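Local coordinates for endoribonuclease L-PSP/chorismate mutase-like domain-containing protein (Shewanella oneidensis, PDB 2OTM), which is of unknown function but belongs to the YjgF-like family of putative endoribonucleases, with a chorismate mutase-like fold assembled as a trimer, at residues Asn75-Leu80 against Leu121-Glu126; Tyr94-Val99 against Asp114-Leu119; Ala22-Tyr27 against Met140-Leu145. All blocks are in the same frame, centred on the assembly; numbering follows the deposited sequence.

Contact 1: Asn75-Leu80 against Leu121-Glu126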
loop_
_atom_site.group_PDB
_atom_site.type_symbol
_atom_site.label_atom_id
_atom_site.label_comp_id
_atom_site.label_asym_id
_atom_site.label_seq_id
_atom_site.Cartn_x
_atom_site.Cartn_y
_atom_site.Cartn_z
ATOM N N ASN B 75 -9.727 -5.057 -16.458
ATOM C CA ASN B 75 -9.040 -6.315 -16.133
ATOM C C ASN B 75 -9.275 -6.737 -14.688
ATOM O O ASN B 75 -9.599 -7.885 -14.424
ATOM C CB ASN B 75 -7.524 -6.218 -16.417
ATOM C CG ASN B 75 -7.183 -6.501 -17.871
ATOM O OD1 ASN B 75 -6.855 -7.646 -18.219
ATOM N ND2 ASN B 75 -7.303 -5.484 -18.732
ATOM N N ALA B 76 -9.153 -5.796 -13.756
ATOM C CA ALA B 76 -9.432 -6.064 -12.344
ATOM C C ALA B 76 -10.869 -6.546 -12.105
ATOM O O ALA B 76 -11.105 -7.409 -11.267
ATOM C CB ALA B 76 -9.132 -4.808 -11.486
ATOM N N ILE B 77 -11.823 -5.965 -12.818
ATOM C CA ILE B 77 -13.247 -6.390 -12.714
ATOM C C ILE B 77 -13.410 -7.805 -13.253
ATOM O O ILE B 77 -14.142 -8.615 -12.687
ATOM C CB ILE B 77 -14.170 -5.394 -13.442
ATOM C CG1 ILE B 77 -14.119 -4.034 -12.711
ATOM C CG2 ILE B 77 -15.616 -5.909 -13.496
ATOM C CD1 ILE B 77 -14.800 -2.841 -13.456
ATOM N N ALA B 78 -12.694 -8.131 -14.329
ATOM C CA ALA B 78 -12.685 -9.498 -14.837
ATOM C C ALA B 78 -12.185 -10.456 -13.749
ATOM O O ALA B 78 -12.730 -11.555 -13.561
ATOM C CB ALA B 78 -11.858 -9.606 -16.141
ATOM N N GLN B 79 -11.181 -10.031 -13.000
ATOM C CA GLN B 79 -10.625 -10.864 -11.946
ATOM C C GLN B 79 -11.671 -11.089 -10.853
ATOM O O GLN B 79 -11.822 -12.194 -10.347
ATOM C CB GLN B 79 -9.397 -10.166 -11.348
ATOM C CG GLN B 79 -8.674 -10.975 -10.280
ATOM C CD GLN B 79 -8.070 -12.198 -10.874
ATOM O OE1 GLN B 79 -7.047 -12.111 -11.542
ATOM N NE2 GLN B 79 -8.718 -13.349 -10.673
ATOM N N LEU B 80 -12.395 -10.030 -10.510
ATOM C CA LEU B 80 -13.419 -10.106 -9.467
ATOM C C LEU B 80 -14.543 -11.025 -9.925
ATOM O O LEU B 80 -15.061 -11.812 -9.129
ATOM C CB LEU B 80 -13.981 -8.720 -9.139
ATOM C CG LEU B 80 -13.018 -7.719 -8.489
ATOM C CD1 LEU B 80 -13.735 -6.408 -8.291
ATOM C CD2 LEU B 80 -12.450 -8.263 -7.170
ATOM N N LEU B 121 -17.412 3.520 -10.499
ATOM C CA LEU B 121 -18.710 4.175 -10.286
ATOM C C LEU B 121 -19.693 3.855 -11.416
ATOM O O LEU B 121 -20.863 3.588 -11.156
ATOM C CB LEU B 121 -18.514 5.678 -10.132
ATOM C CG LEU B 121 -17.793 6.110 -8.843
ATOM C CD1 LEU B 121 -17.385 7.567 -8.915
ATOM C CD2 LEU B 121 -18.650 5.834 -7.633
ATOM N N GLU B 122 -19.214 3.849 -12.651
ATOM C CA GLU B 122 -20.052 3.545 -13.812
ATOM C C GLU B 122 -20.621 2.130 -13.739
ATOM O O GLU B 122 -21.809 1.890 -13.968
ATOM C CB GLU B 122 -19.213 3.692 -15.064
ATOM C CG GLU B 122 -19.908 3.392 -16.383
ATOM C CD GLU B 122 -18.965 3.579 -17.577
ATOM O OE1 GLU B 122 -17.855 4.165 -17.409
ATOM O OE2 GLU B 122 -19.345 3.138 -18.678
ATOM N N ILE B 123 -19.787 1.177 -13.354
ATOM C CA ILE B 123 -20.162 -0.209 -13.427
ATOM C C ILE B 123 -20.864 -0.682 -12.155
ATOM O O ILE B 123 -21.813 -1.485 -12.240
ATOM C CB ILE B 123 -18.936 -1.104 -13.759
ATOM C CG1 ILE B 123 -18.339 -0.714 -15.122
ATOM C CG2 ILE B 123 -19.269 -2.613 -13.741
ATOM C CD1 ILE B 123 -19.332 -0.699 -16.293
ATOM N N PHE B 124 -20.411 -0.214 -10.990
ATOM C CA PHE B 124 -20.982 -0.684 -9.713
ATOM C C PHE B 124 -21.945 0.274 -9.061
ATOM O O PHE B 124 -22.570 -0.067 -8.049
ATOM C CB PHE B 124 -19.892 -1.073 -8.726
ATOM C CG PHE B 124 -19.130 -2.286 -9.153
ATOM C CD1 PHE B 124 -18.023 -2.160 -9.994
ATOM C CD2 PHE B 124 -19.561 -3.564 -8.786
ATOM C CE1 PHE B 124 -17.329 -3.289 -10.428
ATOM C CE2 PHE B 124 -18.868 -4.692 -9.199
ATOM C CZ PHE B 124 -17.750 -4.557 -10.027
ATOM N N GLY B 125 -22.080 1.464 -9.621
ATOM C CA GLY B 125 -22.938 2.480 -9.026
ATOM C C GLY B 125 -22.542 2.822 -7.611
ATOM O O GLY B 125 -21.360 3.025 -7.303
ATOM N N GLU B 126 -23.528 2.889 -6.720
ATOM C CA GLU B 126 -23.240 3.245 -5.344
ATOM C C GLU B 126 -22.324 2.234 -4.697
ATOM O O GLU B 126 -21.548 2.603 -3.822
ATOM C CB GLU B 126 -24.544 3.409 -4.526
ATOM C CG GLU B 126 -25.302 4.676 -4.858
ATOM C CD GLU B 126 -24.517 5.940 -4.526
ATOM O OE1 GLU B 126 -24.237 6.158 -3.330
ATOM O OE2 GLU B 126 -24.187 6.718 -5.452
#
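Ile77 of helix 62-84 and Phe124, near the C-terminal end of helix 109-124, bury most of the surface here, with Ile123 adding a smaller share. The delta methyl of Ile77 comes in at the edge of the phenyl ring, near its plane, and CD1 lies 4.0 Å from CE1 of Phe124. CG1 of Ile77 is equally close to that same ring carbon, and the two side chains lie alongside one another, each running past the other's tip rather than meeting end-on. In Ile77 the CG1 branch stands anti to the carbonyl carbon (chi1 -66°), which carries the longer arm across to the other helix. Ile123 lends a looser touch from one residue earlier: its CG1 is 4.5 Å from Ile77 CD1. Leu80, nearly one turn further along helix 62-84, also points toward this segment but only grazes it.

All three touching residues are buried, and the contact is wholly apolar. From outside, Pro6 of helix 6-12 packs on both Ile123 and Phe124, while Leu80 rests on Leu37 and Leu150 of the sheet. Just after Phe124 the chain leaves helical geometry at Gly125, whose phi is positive. Here the C-terminal end of one helix lies against a neighbouring helix through aliphatic and aromatic side chains, as expected for the helical layer of the alpha/beta chorismate mutase-like fold.

Contact 2: Tyr94-Val99 against Asp114-Leu119; sequences YRLEGV and DGASDL
Leu96 points from strand 92-100 toward helix 109-124, where it meets Ala116 and Ser117, and its side chain carries the strand's half of the contact. CB is only the stem and touches neither partner. CG lies anti to the backbone N (chi1 160°), which carries the branch point away from the strand to 4.4 Å from Ala116 CB. There the chain forks, and both methyls reach the helix. CD1 approaches Ala116 CB at 4.0 Å. CD2 does more, sitting 3.6 Å from Ala116 CB and only 3.2 Å from Ser117 OG, a tight contact of methyl against hydroxyl. Ala116 offers only a methyl here, consistent with the close approach of helix and strand; the nearest CA atoms, those of Leu96 and Ser117, are 7.5 Å apart.

Strand 92-100, helix 109-124 and strand 131-136 form a beta-alpha-beta unit, and this contact pins the crossover helix onto the first of its two parallel strands. Val148 of strand 146-153 and His130 of the loop before strand 131-136 also pack on Leu96. The hydroxyl of Ser117, though pressed by Leu96, keeps its polar partners elsewhere: it is hydrogen-bonded to His130 NE2 and Arg132 NH1.

On the strand side turned from the helix, Arg95 NE binds Glu97 OE2 at 2.9 Å in a nearly straight salt bridge (N-H...O angle 173°). The oxygen lies in the guanidinium plane and uses its anti lone pair. Where the strand runs beside Phe151, Tyr94 and Arg95 form a classic beta bulge, and Arg95 NH1 also bonds Thr39 O of a neighbouring subunit.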
loop_
_atom_site.group_PDB
_atom_site.type_symbol
_atom_site.label_atom_id
_atom_site.label_comp_id
_atom_site.label_asym_id
_atom_site.label_seq_id
_atom_site.Cartn_x
_atom_site.Cartn_y
_atom_site.Cartn_z
ATOM N N TYR B 94 -14.593 -1.187 -1.908
ATOM C CA TYR B 94 -14.343 -0.155 -0.903
ATOM C C TYR B 94 -12.998 0.557 -1.075
ATOM O O TYR B 94 -12.780 1.614 -0.468
ATOM C CB TYR B 94 -14.446 -0.696 0.532
ATOM C CG TYR B 94 -13.490 -1.795 0.882
ATOM C CD1 TYR B 94 -12.236 -1.504 1.381
ATOM C CD2 TYR B 94 -13.843 -3.134 0.734
ATOM C CE1 TYR B 94 -11.349 -2.498 1.724
ATOM C CE2 TYR B 94 -12.921 -4.155 1.062
ATOM C CZ TYR B 94 -11.702 -3.810 1.576
ATOM O OH TYR B 94 -10.797 -4.748 1.919
ATOM N N ARG B 95 -12.098 -0.022 -1.870
ATOM C CA ARG B 95 -10.755 0.543 -2.017
ATOM C C ARG B 95 -10.159 0.247 -3.385
ATOM O O ARG B 95 -10.273 -0.864 -3.905
ATOM C CB ARG B 95 -9.859 -0.037 -0.937
ATOM C CG ARG B 95 -8.431 0.469 -0.898
ATOM C CD ARG B 95 -8.392 1.738 -0.182
ATOM N NE ARG B 95 -7.120 2.004 0.464
ATOM C CZ ARG B 95 -6.946 3.007 1.322
ATOM N NH1 ARG B 95 -7.952 3.810 1.593
ATOM N NH2 ARG B 95 -5.775 3.212 1.897
ATOM N N LEU B 96 -9.564 1.283 -3.974
ATOM C CA LEU B 96 -8.783 1.207 -5.209
ATOM C C LEU B 96 -7.372 1.643 -4.850
ATOM O O LEU B 96 -7.215 2.665 -4.200
ATOM C CB LEU B 96 -9.337 2.198 -6.220
ATOM C CG LEU B 96 -8.458 2.657 -7.389
ATOM C CD1 LEU B 96 -8.122 1.435 -8.269
ATOM C CD2 LEU B 96 -9.148 3.804 -8.173
ATOM N N GLU B 97 -6.347 0.886 -5.258
ATOM C CA GLU B 97 -4.953 1.316 -5.073
ATOM C C GLU B 97 -4.274 1.211 -6.436
ATOM O O GLU B 97 -4.268 0.157 -7.061
ATOM C CB GLU B 97 -4.236 0.555 -3.936
ATOM C CG GLU B 97 -5.019 0.662 -2.589
ATOM C CD GLU B 97 -4.411 -0.018 -1.383
ATOM O OE1 GLU B 97 -3.394 -0.755 -1.477
ATOM O OE2 GLU B 97 -4.992 0.185 -0.292
ATOM N N GLY B 98 -3.732 2.329 -6.907
ATOM C CA GLY B 98 -3.144 2.421 -8.237
ATOM C C GLY B 98 -1.728 2.937 -8.217
ATOM O O GLY B 98 -1.410 3.825 -7.428
ATOM N N VAL B 99 -0.903 2.392 -9.107
ATOM C CA VAL B 99 0.472 2.790 -9.301
ATOM C C VAL B 99 0.648 3.200 -10.755
ATOM O O VAL B 99 0.175 2.488 -11.670
ATOM C CB VAL B 99 1.473 1.621 -9.064
ATOM C CG1 VAL B 99 2.886 2.143 -9.042
ATOM C CG2 VAL B 99 1.172 0.854 -7.773
ATOM N N ASP B 114 -8.300 8.583 -12.160
ATOM C CA ASP B 114 -9.746 8.725 -12.319
ATOM C C ASP B 114 -10.297 7.817 -13.404
ATOM O O ASP B 114 -11.479 7.550 -13.397
ATOM C CB ASP B 114 -10.151 10.178 -12.630
ATOM C CG ASP B 114 -10.170 11.071 -11.400
ATOM O OD1 ASP B 114 -10.267 10.551 -10.260
ATOM O OD2 ASP B 114 -10.075 12.306 -11.599
ATOM N N GLY B 115 -9.468 7.350 -14.339
ATOM C CA GLY B 115 -9.923 6.346 -15.308
ATOM C C GLY B 115 -10.411 5.090 -14.585
ATOM O O GLY B 115 -11.392 4.464 -14.988
ATOM N N ALA B 116 -9.698 4.708 -13.515
ATOM C CA ALA B 116 -10.115 3.614 -12.656
ATOM C C ALA B 116 -11.339 4.002 -11.825
ATOM O O ALA B 116 -12.333 3.296 -11.819
ATOM C CB ALA B 116 -8.950 3.175 -11.721
ATOM N N SER B 117 -11.257 5.098 -11.087
ATOM C CA SER B 117 -12.347 5.496 -10.188
ATOM C C SER B 117 -13.659 5.673 -10.929
ATOM O O SER B 117 -14.699 5.201 -10.457
ATOM C CB SER B 117 -11.986 6.753 -9.393
ATOM O OG SER B 117 -10.894 6.517 -8.501
ATOM N N ASP B 118 -13.616 6.318 -12.104
ATOM C CA ASP B 118 -14.855 6.582 -12.858
ATOM C C ASP B 118 -15.470 5.271 -13.333
ATOM O O ASP B 118 -16.690 5.151 -13.380
ATOM C CB ASP B 118 -14.578 7.466 -14.078
ATOM C CG ASP B 118 -14.214 8.892 -13.714
ATOM O OD1 ASP B 118 -14.381 9.295 -12.542
ATOM O OD2 ASP B 118 -13.780 9.618 -14.619
ATOM N N LEU B 119 -14.661 4.308 -13.734
ATOM C CA LEU B 119 -15.232 3.023 -14.203
ATOM C C LEU B 119 -15.895 2.256 -13.044
ATOM O O LEU B 119 -16.959 1.642 -13.198
ATOM C CB LEU B 119 -14.180 2.161 -14.866
ATOM C CG LEU B 119 -14.697 0.875 -15.528
ATOM C CD1 LEU B 119 -15.566 1.132 -16.759
ATOM C CD2 LEU B 119 -13.491 0.000 -15.861
#

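Contact 3: Ala22-Tyr27 against Met140-Leu145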
loop_
_atom_site.group_PDB
_atom_site.type_symbol
_atom_site.label_atom_id
_atom_site.label_comp_id
_atom_site.label_asym_id
_atom_site.label_seq_id
_atom_site.Cartn_x
_atom_site.Cartn_y
_atom_site.Cartn_z
ATOM N N ALA B 22 -2.470 -14.255 -16.210
ATOM C CA ALA B 22 -1.748 -15.090 -15.257
ATOM C C ALA B 22 -0.902 -14.206 -14.343
ATOM O O ALA B 22 -0.465 -13.134 -14.744
ATOM C CB ALA B 22 -0.839 -16.064 -15.998
ATOM N N ALA B 23 -0.674 -14.669 -13.122
ATOM C CA ALA B 23 0.284 -14.033 -12.205
ATOM C C ALA B 23 1.684 -13.928 -12.830
ATOM O O ALA B 23 2.069 -14.778 -13.624
ATOM C CB ALA B 23 0.328 -14.805 -10.898
ATOM N N LEU B 24 2.440 -12.886 -12.472
ATOM C CA LEU B 24 3.851 -12.740 -12.866
ATOM C C LEU B 24 4.861 -13.469 -11.973
ATOM O O LEU B 24 6.063 -13.364 -12.180
ATOM C CB LEU B 24 4.245 -11.259 -12.867
ATOM C CG LEU B 24 3.567 -10.345 -13.873
ATOM C CD1 LEU B 24 4.332 -9.063 -13.891
ATOM C CD2 LEU B 24 3.522 -10.979 -15.259
ATOM N N GLY B 25 4.380 -14.178 -10.966
ATOM C CA GLY B 25 5.249 -14.857 -10.026
ATOM C C GLY B 25 4.407 -15.847 -9.240
ATOM O O GLY B 25 3.284 -16.164 -9.636
ATOM N N ASN B 26 4.920 -16.307 -8.109
ATOM C CA ASN B 26 4.299 -17.422 -7.384
ATOM C C ASN B 26 3.291 -16.971 -6.331
ATOM O O ASN B 26 3.420 -17.273 -5.138
ATOM C CB ASN B 26 5.390 -18.334 -6.820
ATOM C CG ASN B 26 6.203 -19.009 -7.947
ATOM O OD1 ASN B 26 5.636 -19.408 -8.975
ATOM N ND2 ASN B 26 7.529 -19.112 -7.768
ATOM N N TYR B 27 2.283 -16.261 -6.811
ATOM C CA TYR B 27 1.246 -15.644 -5.973
ATOM C C TYR B 27 -0.131 -15.836 -6.623
ATOM O O TYR B 27 -0.241 -16.221 -7.799
ATOM C CB TYR B 27 1.528 -14.161 -5.722
ATOM C CG TYR B 27 1.568 -13.308 -6.954
ATOM C CD1 TYR B 27 0.414 -12.745 -7.458
ATOM C CD2 TYR B 27 2.767 -13.064 -7.624
ATOM C CE1 TYR B 27 0.426 -11.958 -8.606
ATOM C CE2 TYR B 27 2.798 -12.284 -8.776
ATOM C CZ TYR B 27 1.627 -11.734 -9.265
ATOM O OH TYR B 27 1.629 -10.953 -10.405
HETATM N N MSE B 140 8.391 -0.348 -13.439
HETATM C CA MSE B 140 7.137 -1.102 -13.369
HETATM C C MSE B 140 7.289 -2.501 -13.945
HETATM O O MSE B 140 8.027 -2.686 -14.899
HETATM C CB MSE B 140 6.033 -0.368 -14.162
HETATM C CG MSE B 140 5.757 1.015 -13.719
HETATM SE SE MSE B 140 4.815 1.077 -12.021
HETATM C CE MSE B 140 3.042 0.606 -12.703
ATOM N N PRO B 141 6.485 -3.460 -13.459
ATOM C CA PRO B 141 6.566 -4.791 -14.056
ATOM C C PRO B 141 6.127 -4.686 -15.497
ATOM O O PRO B 141 5.173 -3.940 -15.775
ATOM C CB PRO B 141 5.573 -5.613 -13.222
ATOM C CG PRO B 141 5.370 -4.817 -11.951
ATOM C CD PRO B 141 5.418 -3.401 -12.453
ATOM N N LEU B 142 6.850 -5.351 -16.395
ATOM C CA LEU B 142 6.572 -5.352 -17.827
ATOM C C LEU B 142 6.661 -3.946 -18.444
ATOM O O LEU B 142 6.172 -3.738 -19.545
ATOM C CB LEU B 142 5.181 -5.975 -18.117
ATOM C CG LEU B 142 4.876 -7.402 -17.580
ATOM C CD1 LEU B 142 3.459 -7.852 -17.916
ATOM C CD2 LEU B 142 5.849 -8.391 -18.149
ATOM N N ASN B 143 7.275 -2.992 -17.739
ATOM C CA ASN B 143 7.269 -1.605 -18.163
ATOM C C ASN B 143 5.875 -1.049 -18.380
ATOM O O ASN B 143 5.684 -0.101 -19.179
ATOM C CB ASN B 143 8.120 -1.425 -19.415
ATOM C CG ASN B 143 8.402 0.030 -19.740
ATOM O OD1 ASN B 143 8.531 0.890 -18.846
ATOM N ND2 ASN B 143 8.505 0.323 -21.040
ATOM N N SER B 144 4.902 -1.600 -17.653
ATOM C CA SER B 144 3.543 -1.116 -17.718
ATOM C C SER B 144 3.445 0.344 -17.294
ATOM O O SER B 144 4.134 0.802 -16.395
ATOM C CB SER B 144 2.632 -1.959 -16.830
ATOM O OG SER B 144 1.250 -1.635 -17.010
ATOM N N LEU B 145 2.558 1.097 -17.929
ATOM C CA LEU B 145 2.294 2.457 -17.479
ATOM C C LEU B 145 1.623 2.466 -16.108
ATOM O O LEU B 145 1.844 3.377 -15.311
ATOM C CB LEU B 145 1.423 3.175 -18.482
ATOM C CG LEU B 145 0.913 4.552 -18.105
ATOM C CD1 LEU B 145 2.091 5.524 -17.962
ATOM C CD2 LEU B 145 -0.019 4.939 -19.213
#
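The Tyr27 ring holds the loop that presents Leu24 to Pro141 and Leu142. One face of the ring carries the methyl of Ala23, with CB 3.6 Å above the plane and displaced toward the rim. The hydroxyl at the far end accepts the backbone N-H of Leu24, Leu24 N to Tyr27 OH being 2.9 Å at an angle of 162°. The loop is thereby folded back over its own aromatic residue, and Asn26, the centre of an inverse gamma turn, lies at its bend.

Leu24 then makes the whole of this loop's contact with residues 140-145. Its CD1 meets the proline ring at 3.7 Å from Pro141 CB, the leucine chain running nearly perpendicular to the proline. With Leu142 the approach is different, tip to tip: Leu24 CD2 lies 4.1 Å from Leu142 CD1. Leu142 sits at positive phi (61°) in a turn closed by the bonds Asn143 N to Met140 O and Ser144 N to Pro141 O. An acetate ion, likely a crystallisation additive, lies about 4 Å from the side chain of Leu24.

The contact joins the loop between helix 6-12 and strand 30-33 to the loop between strands 131-136 and 146-153. Phe43 packs on Leu24, Leu50 of strand 49-50 on Leu142, and Leu147 of strand 146-153 on Pro141. Toward a neighbouring subunit, Asn26 bonds Asp114 and Asp118 of that subunit's helix 109-124, placing this edge of the fold at the trimer interface.

Contacts 1 and 2 both use helix 109-124, which meets helix 62-84 near its C-terminal end and strand 92-100 further back. Their centres are 10 Å apart, and they touch where Ile77 CD1 lies 3.9 Å from Leu119 CD2, so the helix-helix packing of contact 1 runs on into the helix-strand packing of contact 2. The centre of contact 3 lies about 21 Å from that of contact 1, across the chain's centre among loops, and about 18 Å from that of contact 2, which it meets through Val99 and Met140. Along the chain the closures are concentric: contact 3 encloses contact 1, which encloses contact 2. Contacts 2 and 3 both border neighbouring subunits, tying core and loops to the trimer.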